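Probable TonB-dependent siderophore receptor PirA (Acinetobacter baumannii, PDB 5FR8) probably takes up iron across the outer membrane by binding iron-loaded siderophores, and may bind ferric enterobactin with micromolar affinity. Local coordinates at residues V313-K318 with T349-G354; E373-R378 with S410-A415; Q647-F652 with N712-T717. All blocks are in the same frame, centred on the assembly; numbering follows the deposited sequence.

Contact 1 of 3, residues V313-K318 with T349-G354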
loop_
_atom_site.group_PDB
_atom_site.type_symbol
_atom_site.label_atom_id
_atom_site.label_comp_id
_atom_site.label_asym_id
_atom_site.label_seq_id
_atom_site.Cartn_x
_atom_site.Cartn_y
_atom_site.Cartn_z
ATOM N N VAL A 313 -7.176 -4.195 22.750
ATOM C CA VAL A 313 -7.560 -3.152 21.812
ATOM C C VAL A 313 -8.944 -3.417 21.223
ATOM O O VAL A 313 -9.232 -4.520 20.766
ATOM C CB VAL A 313 -6.569 -3.055 20.634
ATOM C CG1 VAL A 313 -6.879 -1.850 19.757
ATOM C CG2 VAL A 313 -5.154 -2.950 21.160
ATOM N N ALA A 314 -9.792 -2.401 21.232
ATOM C CA ALA A 314 -10.958 -2.419 20.373
ATOM C C ALA A 314 -10.782 -1.314 19.331
ATOM O O ALA A 314 -10.392 -0.193 19.682
ATOM C CB ALA A 314 -12.234 -2.226 21.180
ATOM N N GLN A 315 -11.038 -1.632 18.058
ATOM C CA GLN A 315 -11.147 -0.587 17.038
ATOM C C GLN A 315 -12.298 -0.827 16.044
ATOM O O GLN A 315 -12.633 -1.965 15.706
ATOM C CB GLN A 315 -9.815 -0.349 16.316
ATOM C CG GLN A 315 -9.483 -1.324 15.207
ATOM C CD GLN A 315 -8.336 -0.832 14.327
ATOM O OE1 GLN A 315 -7.275 -1.471 14.246
ATOM N NE2 GLN A 315 -8.559 0.277 13.622
ATOM N N TYR A 316 -12.885 0.281 15.600
ATOM C CA TYR A 316 -14.003 0.313 14.646
ATOM C C TYR A 316 -13.638 1.327 13.547
ATOM O O TYR A 316 -13.270 2.470 13.831
ATOM C CB TYR A 316 -15.307 0.700 15.378
ATOM C CG TYR A 316 -16.498 0.943 14.483
ATOM C CD1 TYR A 316 -17.072 -0.092 13.766
ATOM C CD2 TYR A 316 -17.054 2.216 14.365
ATOM C CE1 TYR A 316 -18.150 0.132 12.928
ATOM C CE2 TYR A 316 -18.132 2.447 13.539
ATOM C CZ TYR A 316 -18.672 1.402 12.821
ATOM O OH TYR A 316 -19.746 1.627 11.977
ATOM N N ASP A 317 -13.694 0.884 12.297
ATOM C CA ASP A 317 -13.353 1.727 11.140
ATOM C C ASP A 317 -14.502 1.775 10.161
ATOM O O ASP A 317 -15.115 0.756 9.853
ATOM C CB ASP A 317 -12.120 1.194 10.419
ATOM C CG ASP A 317 -10.828 1.636 11.076
ATOM O OD1 ASP A 317 -10.816 1.802 12.318
ATOM O OD2 ASP A 317 -9.826 1.816 10.357
ATOM N N LYS A 318 -14.797 2.973 9.676
ATOM C CA LYS A 318 -15.899 3.190 8.732
ATOM C C LYS A 318 -15.398 3.943 7.482
ATOM O O LYS A 318 -14.918 5.074 7.562
ATOM C CB LYS A 318 -17.023 3.975 9.416
ATOM C CG LYS A 318 -18.393 3.749 8.801
ATOM C CD LYS A 318 -19.473 4.590 9.462
ATOM C CE LYS A 318 -20.821 4.334 8.803
ATOM N NZ LYS A 318 -21.916 5.104 9.454
ATOM N N THR A 349 -15.354 -2.037 9.557
ATOM C CA THR A 349 -14.532 -3.020 10.182
ATOM C C THR A 349 -14.577 -2.865 11.724
ATOM O O THR A 349 -14.359 -1.784 12.290
ATOM C CB THR A 349 -13.099 -2.879 9.691
ATOM O OG1 THR A 349 -13.050 -3.060 8.257
ATOM C CG2 THR A 349 -12.202 -3.884 10.389
ATOM N N LEU A 350 -14.869 -3.973 12.392
ATOM C CA LEU A 350 -14.742 -4.032 13.833
ATOM C C LEU A 350 -13.604 -4.995 14.126
ATOM O O LEU A 350 -13.526 -6.063 13.516
ATOM C CB LEU A 350 -16.064 -4.484 14.470
ATOM C CG LEU A 350 -16.089 -4.637 15.991
ATOM C CD1 LEU A 350 -15.769 -3.333 16.720
ATOM C CD2 LEU A 350 -17.436 -5.177 16.436
ATOM N N ARG A 351 -12.700 -4.615 15.017
ATOM C CA ARG A 351 -11.560 -5.476 15.300
ATOM C C ARG A 351 -11.195 -5.478 16.777
ATOM O O ARG A 351 -11.187 -4.433 17.434
ATOM C CB ARG A 351 -10.352 -5.047 14.478
ATOM C CG ARG A 351 -9.078 -5.830 14.795
ATOM C CD ARG A 351 -7.862 -5.198 14.145
ATOM N NE ARG A 351 -8.090 -5.072 12.704
ATOM C CZ ARG A 351 -7.617 -5.914 11.788
ATOM N NH1 ARG A 351 -6.864 -6.951 12.147
ATOM N NH2 ARG A 351 -7.890 -5.709 10.509
ATOM N N PHE A 352 -10.882 -6.652 17.298
ATOM C CA PHE A 352 -10.474 -6.755 18.681
ATOM C C PHE A 352 -9.150 -7.459 18.763
ATOM O O PHE A 352 -8.882 -8.388 18.003
ATOM C CB PHE A 352 -11.492 -7.555 19.506
ATOM C CG PHE A 352 -12.833 -6.895 19.632
ATOM C CD1 PHE A 352 -12.968 -5.688 20.304
ATOM C CD2 PHE A 352 -13.963 -7.491 19.091
ATOM C CE1 PHE A 352 -14.210 -5.087 20.430
ATOM C CE2 PHE A 352 -15.198 -6.895 19.213
ATOM C CZ PHE A 352 -15.327 -5.693 19.881
ATOM N N ASN A 353 -8.331 -7.042 19.716
ATOM C CA ASN A 353 -7.068 -7.696 19.936
ATOM C C ASN A 353 -6.685 -7.751 21.415
ATOM O O ASN A 353 -6.660 -6.732 22.105
ATOM C CB ASN A 353 -5.999 -6.978 19.134
ATOM C CG ASN A 353 -4.920 -7.920 18.666
ATOM O OD1 ASN A 353 -4.850 -8.234 17.468
ATOM N ND2 ASN A 353 -4.086 -8.419 19.613
ATOM N N GLY A 354 -6.382 -8.944 21.906
ATOM C CA GLY A 354 -5.887 -9.095 23.277
ATOM C C GLY A 354 -4.521 -9.747 23.275
ATOM O O GLY A 354 -4.258 -10.610 22.447
#
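V313-K318 and T349-G354 run antiparallel with their axes 4.7 Å apart, V313, Q315 and D317 exchanging pairs of backbone hydrogen bonds with N353, R351 and T349 respectively; R351 N to Q315 O (2.7 Å) is one of them. On the face carrying these residues, Q315 and R351 lie alongside each other and point the same way. Q315 CG sits between its own backbone N and carbonyl carbon (chi1 81°), and the chain then extends until OE1 comes 3.8 Å from R351 CD, with the amide and guanidinium planes 58° apart. The other end of the amide is held within the strand: Q315 NE2 gives a 3.0 Å hydrogen bond to D317 OD1, met from above the carboxylate plane. That carboxylate also meets S296 and R294 of the preceding strand, while R351 turns its charge to E373 and T349 OG1 bonds to D377. On the opposite face, A314 CB touches the edge of the F352 ring, 3.6 Å from CE1, and Y316 CB lies 4.3 Å from L350 CD1. A mostly polar face, whose Q315 and R351 touch P103 of the plug, backed by a mainly apolar one on the surface, is characteristic of a TonB-dependent receptor barrel wall.

Contact 2 of 3, residues E373-R378 with S410-A415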
loop_
_atom_site.group_PDB
_atom_site.type_symbol
_atom_site.label_atom_id
_atom_site.label_comp_id
_atom_site.label_asym_id
_atom_site.label_seq_id
_atom_site.Cartn_x
_atom_site.Cartn_y
_atom_site.Cartn_z
ATOM N N GLU A 373 -6.890 -12.359 18.285
ATOM C CA GLU A 373 -7.356 -11.322 17.377
ATOM C C GLU A 373 -8.701 -11.732 16.765
ATOM O O GLU A 373 -8.892 -12.894 16.397
ATOM C CB GLU A 373 -6.319 -11.081 16.274
ATOM C CG GLU A 373 -6.576 -9.842 15.432
ATOM C CD GLU A 373 -5.439 -9.555 14.447
ATOM O OE1 GLU A 373 -4.230 -9.765 14.788
ATOM O OE2 GLU A 373 -5.766 -9.113 13.326
ATOM N N TRP A 374 -9.630 -10.779 16.691
ATOM C CA TRP A 374 -10.915 -10.982 16.033
ATOM C C TRP A 374 -11.170 -9.797 15.150
ATOM O O TRP A 374 -11.063 -8.646 15.610
ATOM C CB TRP A 374 -12.073 -11.064 17.036
ATOM C CG TRP A 374 -13.429 -10.896 16.390
ATOM C CD1 TRP A 374 -14.108 -9.722 16.171
ATOM C CD2 TRP A 374 -14.260 -11.938 15.868
ATOM N NE1 TRP A 374 -15.314 -9.976 15.544
ATOM C CE2 TRP A 374 -15.429 -11.326 15.347
ATOM C CE3 TRP A 374 -14.135 -13.335 15.792
ATOM C CZ2 TRP A 374 -16.450 -12.061 14.757
ATOM C CZ3 TRP A 374 -15.163 -14.071 15.214
ATOM C CH2 TRP A 374 -16.297 -13.437 14.702
ATOM N N VAL A 375 -11.518 -10.070 13.897
ATOM C CA VAL A 375 -11.895 -8.999 12.983
ATOM C C VAL A 375 -13.116 -9.374 12.138
ATOM O O VAL A 375 -13.155 -10.450 11.539
ATOM C CB VAL A 375 -10.713 -8.578 12.075
ATOM C CG1 VAL A 375 -10.269 -9.713 11.173
ATOM C CG2 VAL A 375 -11.120 -7.395 11.218
ATOM N N GLU A 376 -14.106 -8.483 12.095
ATOM C CA GLU A 376 -15.233 -8.653 11.196
ATOM C C GLU A 376 -15.338 -7.459 10.263
ATOM O O GLU A 376 -15.222 -6.304 10.693
ATOM C CB GLU A 376 -16.513 -8.816 11.984
ATOM C CG GLU A 376 -17.775 -9.010 11.150
ATOM C CD GLU A 376 -19.006 -9.264 12.024
ATOM O OE1 GLU A 376 -18.839 -9.908 13.087
ATOM O OE2 GLU A 376 -20.136 -8.825 11.667
ATOM N N ASP A 377 -15.572 -7.753 8.987
ATOM C CA ASP A 377 -15.823 -6.729 7.975
ATOM C C ASP A 377 -17.256 -6.817 7.418
ATOM O O ASP A 377 -17.711 -7.921 7.074
ATOM C CB ASP A 377 -14.856 -6.895 6.802
ATOM C CG ASP A 377 -13.435 -6.514 7.149
ATOM O OD1 ASP A 377 -13.237 -5.592 7.949
ATOM O OD2 ASP A 377 -12.509 -7.129 6.603
ATOM N N ARG A 378 -17.958 -5.670 7.331
ATOM C CA ARG A 378 -19.222 -5.599 6.553
ATOM C C ARG A 378 -19.119 -4.602 5.409
ATOM O O ARG A 378 -18.636 -3.487 5.573
ATOM C CB ARG A 378 -20.408 -5.249 7.433
ATOM C CG ARG A 378 -20.563 -6.181 8.613
ATOM C CD ARG A 378 -21.992 -6.665 8.719
ATOM N NE ARG A 378 -22.386 -6.795 10.109
ATOM C CZ ARG A 378 -22.646 -5.758 10.896
ATOM N NH1 ARG A 378 -22.542 -4.516 10.429
ATOM N NH2 ARG A 378 -23.007 -5.962 12.155
ATOM N N SER A 410 -17.080 -10.753 6.189
ATOM C CA SER A 410 -15.803 -11.470 6.390
ATOM C C SER A 410 -15.451 -11.518 7.868
ATOM O O SER A 410 -15.598 -10.527 8.583
ATOM C CB SER A 410 -14.691 -10.764 5.639
ATOM O OG SER A 410 -13.575 -11.577 5.547
ATOM N N ARG A 411 -15.005 -12.677 8.340
ATOM C CA ARG A 411 -14.605 -12.812 9.732
ATOM C C ARG A 411 -13.318 -13.626 9.816
ATOM O O ARG A 411 -13.178 -14.680 9.178
ATOM C CB ARG A 411 -15.709 -13.458 10.558
ATOM C CG ARG A 411 -16.926 -12.568 10.772
ATOM C CD ARG A 411 -18.086 -13.236 11.527
ATOM N NE ARG A 411 -18.525 -14.510 10.955
ATOM C CZ ARG A 411 -19.125 -14.667 9.771
ATOM N NH1 ARG A 411 -19.367 -13.625 8.956
ATOM N NH2 ARG A 411 -19.473 -15.895 9.387
ATOM N N ILE A 412 -12.370 -13.110 10.592
ATOM C CA ILE A 412 -11.126 -13.804 10.860
ATOM C C ILE A 412 -10.943 -13.874 12.345
ATOM O O ILE A 412 -10.960 -12.844 13.013
ATOM C CB ILE A 412 -9.892 -13.077 10.299
ATOM C CG1 ILE A 412 -9.981 -12.948 8.771
ATOM C CG2 ILE A 412 -8.634 -13.853 10.676
ATOM C CD1 ILE A 412 -8.788 -12.283 8.127
ATOM N N ALA A 413 -10.782 -15.089 12.851
ATOM C CA ALA A 413 -10.435 -15.288 14.227
ATOM C C ALA A 413 -9.042 -15.895 14.285
ATOM O O ALA A 413 -8.738 -16.839 13.545
ATOM C CB ALA A 413 -11.435 -16.203 14.884
ATOM N N SER A 414 -8.195 -15.338 15.154
ATOM C CA SER A 414 -6.773 -15.670 15.168
ATOM C C SER A 414 -6.254 -15.804 16.580
ATOM O O SER A 414 -6.707 -15.123 17.480
ATOM C CB SER A 414 -5.973 -14.570 14.461
ATOM O OG SER A 414 -6.606 -14.156 13.258
ATOM N N ALA A 415 -5.287 -16.686 16.764
ATOM C CA ALA A 415 -4.496 -16.750 18.000
ATOM C C ALA A 415 -3.032 -17.068 17.651
ATOM O O ALA A 415 -2.747 -17.702 16.621
ATOM C CB ALA A 415 -5.041 -17.810 18.935
#
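S410 pairs with D377 at one end of this antiparallel pair of strands in the transmembrane beta-barrel, through D377 N to S410 O (2.8 Å) and the return bond from S410 N; their CB atoms lie together on the face turned to M474. R411, on the other face, runs alongside two neighbours at once. Its CD lies 3.6 Å from W374 CH2, the indole meeting the edge of the guanidinium with the planes 39° apart, and its CG lies 3.7 Å from E376 CG. The contact with E376 is one of aliphatic stems: the carboxylate and guanidinium stand 81° apart and their charged atoms do not meet, E376 OE2 facing R378 NE at 3.4 Å in a salt bridge while R411 turns to E409. I412 returns to the face of S410, paired with V375 by two backbone hydrogen bonds. V375 swings CG1 over its own backbone (chi1 63°), which brings it to I412 CB at 3.5 Å. A413 CB lies 4.0 Å from W374 CE3; E376 OE1 is at the edge of the same indole, in its plane. S414 closes the pairing with E373; its OG bonds to D436 of the next strand, and its CB packs 3.9 Å from E373 CB.

Contact 3 of 3, residues Q647-F652 with N712-T717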
loop_
_atom_site.group_PDB
_atom_site.type_symbol
_atom_site.label_atom_id
_atom_site.label_comp_id
_atom_site.label_asym_id
_atom_site.label_seq_id
_atom_site.Cartn_x
_atom_site.Cartn_y
_atom_site.Cartn_z
ATOM N N GLN A 647 13.084 -0.922 -15.975
ATOM C CA GLN A 647 11.749 -1.435 -15.642
ATOM C C GLN A 647 11.157 -2.132 -16.844
ATOM O O GLN A 647 10.706 -1.455 -17.792
ATOM C CB GLN A 647 10.793 -0.293 -15.219
ATOM C CG GLN A 647 10.808 0.020 -13.735
ATOM C CD GLN A 647 9.501 0.597 -13.203
ATOM O OE1 GLN A 647 8.397 0.276 -13.673
ATOM N NE2 GLN A 647 9.620 1.436 -12.177
ATOM N N LYS A 648 11.168 -3.463 -16.836
ATOM C CA LYS A 648 10.573 -4.211 -17.950
ATOM C C LYS A 648 9.069 -4.358 -17.763
ATOM O O LYS A 648 8.551 -4.395 -16.626
ATOM C CB LYS A 648 11.202 -5.595 -18.133
ATOM C CG LYS A 648 11.175 -6.452 -16.882
ATOM C CD LYS A 648 11.347 -7.941 -17.125
ATOM C CE LYS A 648 11.501 -8.598 -15.746
ATOM N NZ LYS A 648 11.046 -10.023 -15.654
ATOM N N SER A 649 8.368 -4.440 -18.895
ATOM C CA SER A 649 6.934 -4.631 -18.904
ATOM C C SER A 649 6.630 -6.101 -18.769
ATOM O O SER A 649 7.531 -6.928 -18.910
ATOM C CB SER A 649 6.394 -4.204 -20.245
ATOM O OG SER A 649 6.679 -5.206 -21.207
ATOM N N ARG A 650 5.364 -6.430 -18.518
ATOM C CA ARG A 650 4.898 -7.806 -18.642
ATOM C C ARG A 650 5.426 -8.361 -19.980
ATOM O O ARG A 650 5.468 -7.641 -20.962
ATOM C CB ARG A 650 3.363 -7.882 -18.582
ATOM C CG ARG A 650 2.757 -7.658 -17.202
ATOM C CD ARG A 650 1.232 -7.508 -17.250
ATOM N NE ARG A 650 0.584 -8.750 -17.682
ATOM C CZ ARG A 650 0.051 -8.953 -18.886
ATOM N NH1 ARG A 650 0.048 -7.980 -19.795
ATOM N NH2 ARG A 650 -0.491 -10.133 -19.185
ATOM N N GLN A 651 5.852 -9.627 -19.992
ATOM C CA GLN A 651 6.518 -10.222 -21.146
ATOM C C GLN A 651 5.656 -11.199 -21.935
ATOM O O GLN A 651 6.016 -11.535 -23.080
ATOM C CB GLN A 651 7.773 -10.974 -20.716
ATOM C CG GLN A 651 8.868 -10.079 -20.175
ATOM C CD GLN A 651 9.259 -8.971 -21.135
ATOM O OE1 GLN A 651 9.607 -9.228 -22.276
ATOM N NE2 GLN A 651 9.169 -7.728 -20.679
ATOM N N PHE A 652 4.556 -11.683 -21.342
ATOM C CA PHE A 652 3.810 -12.787 -21.955
ATOM C C PHE A 652 2.305 -12.586 -21.909
ATOM O O PHE A 652 1.751 -12.245 -20.896
ATOM C CB PHE A 652 4.145 -14.139 -21.306
ATOM C CG PHE A 652 5.583 -14.500 -21.373
ATOM C CD1 PHE A 652 6.222 -14.622 -22.587
ATOM C CD2 PHE A 652 6.321 -14.706 -20.188
ATOM C CE1 PHE A 652 7.562 -14.954 -22.640
ATOM C CE2 PHE A 652 7.671 -15.022 -20.248
ATOM C CZ PHE A 652 8.287 -15.151 -21.480
ATOM N N ASN A 712 0.630 4.287 -25.374
ATOM C CA ASN A 712 1.039 3.249 -26.335
ATOM C C ASN A 712 2.176 2.308 -25.870
ATOM O O ASN A 712 2.796 1.649 -26.685
ATOM C CB ASN A 712 1.432 3.896 -27.649
ATOM C CG ASN A 712 0.311 4.707 -28.244
ATOM O OD1 ASN A 712 0.465 5.904 -28.516
ATOM N ND2 ASN A 712 -0.833 4.062 -28.456
ATOM N N SER A 713 2.441 2.246 -24.572
ATOM C CA SER A 713 3.468 1.359 -24.054
ATOM C C SER A 713 2.934 0.635 -22.848
ATOM O O SER A 713 1.962 1.073 -22.247
ATOM C CB SER A 713 4.703 2.148 -23.620
ATOM O OG SER A 713 5.358 1.488 -22.543
ATOM N N ILE A 714 3.575 -0.468 -22.476
ATOM C CA ILE A 714 3.210 -1.166 -21.229
ATOM C C ILE A 714 4.398 -1.167 -20.251
ATOM O O ILE A 714 4.354 -1.790 -19.191
ATOM C CB ILE A 714 2.684 -2.576 -21.509
ATOM C CG1 ILE A 714 3.667 -3.355 -22.357
ATOM C CG2 ILE A 714 1.376 -2.503 -22.272
ATOM C CD1 ILE A 714 3.247 -4.787 -22.569
ATOM N N SER A 715 5.442 -0.405 -20.598
ATOM C CA SER A 715 6.515 -0.106 -19.654
ATOM C C SER A 715 6.479 1.348 -19.189
ATOM O O SER A 715 6.430 1.616 -18.001
ATOM C CB SER A 715 7.878 -0.448 -20.249
ATOM O OG SER A 715 8.010 0.051 -21.560
ATOM N N GLN A 716 6.509 2.296 -20.106
ATOM C CA GLN A 716 6.387 3.701 -19.704
ATOM C C GLN A 716 4.973 4.052 -19.187
ATOM O O GLN A 716 4.156 4.648 -19.898
ATOM C CB GLN A 716 6.767 4.604 -20.856
ATOM C CG GLN A 716 7.029 6.019 -20.402
ATOM C CD GLN A 716 7.763 6.811 -21.447
ATOM O OE1 GLN A 716 8.724 6.318 -22.057
ATOM N NE2 GLN A 716 7.307 8.036 -21.691
ATOM N N THR A 717 4.692 3.678 -17.951
ATOM C CA THR A 717 3.317 3.685 -17.451
ATOM C C THR A 717 2.966 4.840 -16.492
ATOM O O THR A 717 1.838 4.895 -16.000
ATOM C CB THR A 717 3.037 2.379 -16.667
ATOM O OG1 THR A 717 4.145 2.135 -15.786
ATOM C CG2 THR A 717 2.869 1.177 -17.599
#
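Flat groups stand back where S649 meets I714: the F652 ring has Q651 CB 4.0 Å above the centre of one face, and the R650 guanidinium is taken up by salt bridges to E658 and E654. The contact itself is made by small groups. S649 CB sits 3.3 Å from I714 O and 3.6 Å from I714 CG1, and S649 OG lies against the same branch, near CD1. With chi1 at 53° the CG1-CD1 arm of I714 is turned to S649, CD1 continuing in extended fashion toward R650 O. Beside it, S715 CB packs on Q647 O at 3.9 Å and on S649 CB. No hydrogen bond crosses between the two segments, yet both are tied to S673, just before strand 674-687: S649 OG bonds to its N, S715 OG to its OG. The bend at I714 is shaped by S713 OG: it accepts from S715 N at 2.7 Å, making an ST turn, and from Q716 N at 2.8 Å, which extends it to an ST motif. The bend sits in the long loop leading to the last strand, consistent with packing between extracellular loops at the rim of a TonB-dependent receptor barrel.

From the N terminus, the plug comes first and the barrel strands follow. Contact 1 closes the connection 319-348 by bringing strand 308-323 against strand 343-361. The next strand, 365-380, opens contact 2, which closes 379-409, a connection that includes the short helix 396-400. The two lie side by side in one antiparallel run, centres about 9 Å apart, joined by the pairing of 343-361 with 365-380. Contact 3 closes a longer excursion, 653-711, and draws together two loops flanking strands 674-687 and 693-700. Its centre lies about 40 Å and about 38 Å from those of contacts 1 and 2, across the chain's centre. All three closures follow in series, with no nesting or crossing.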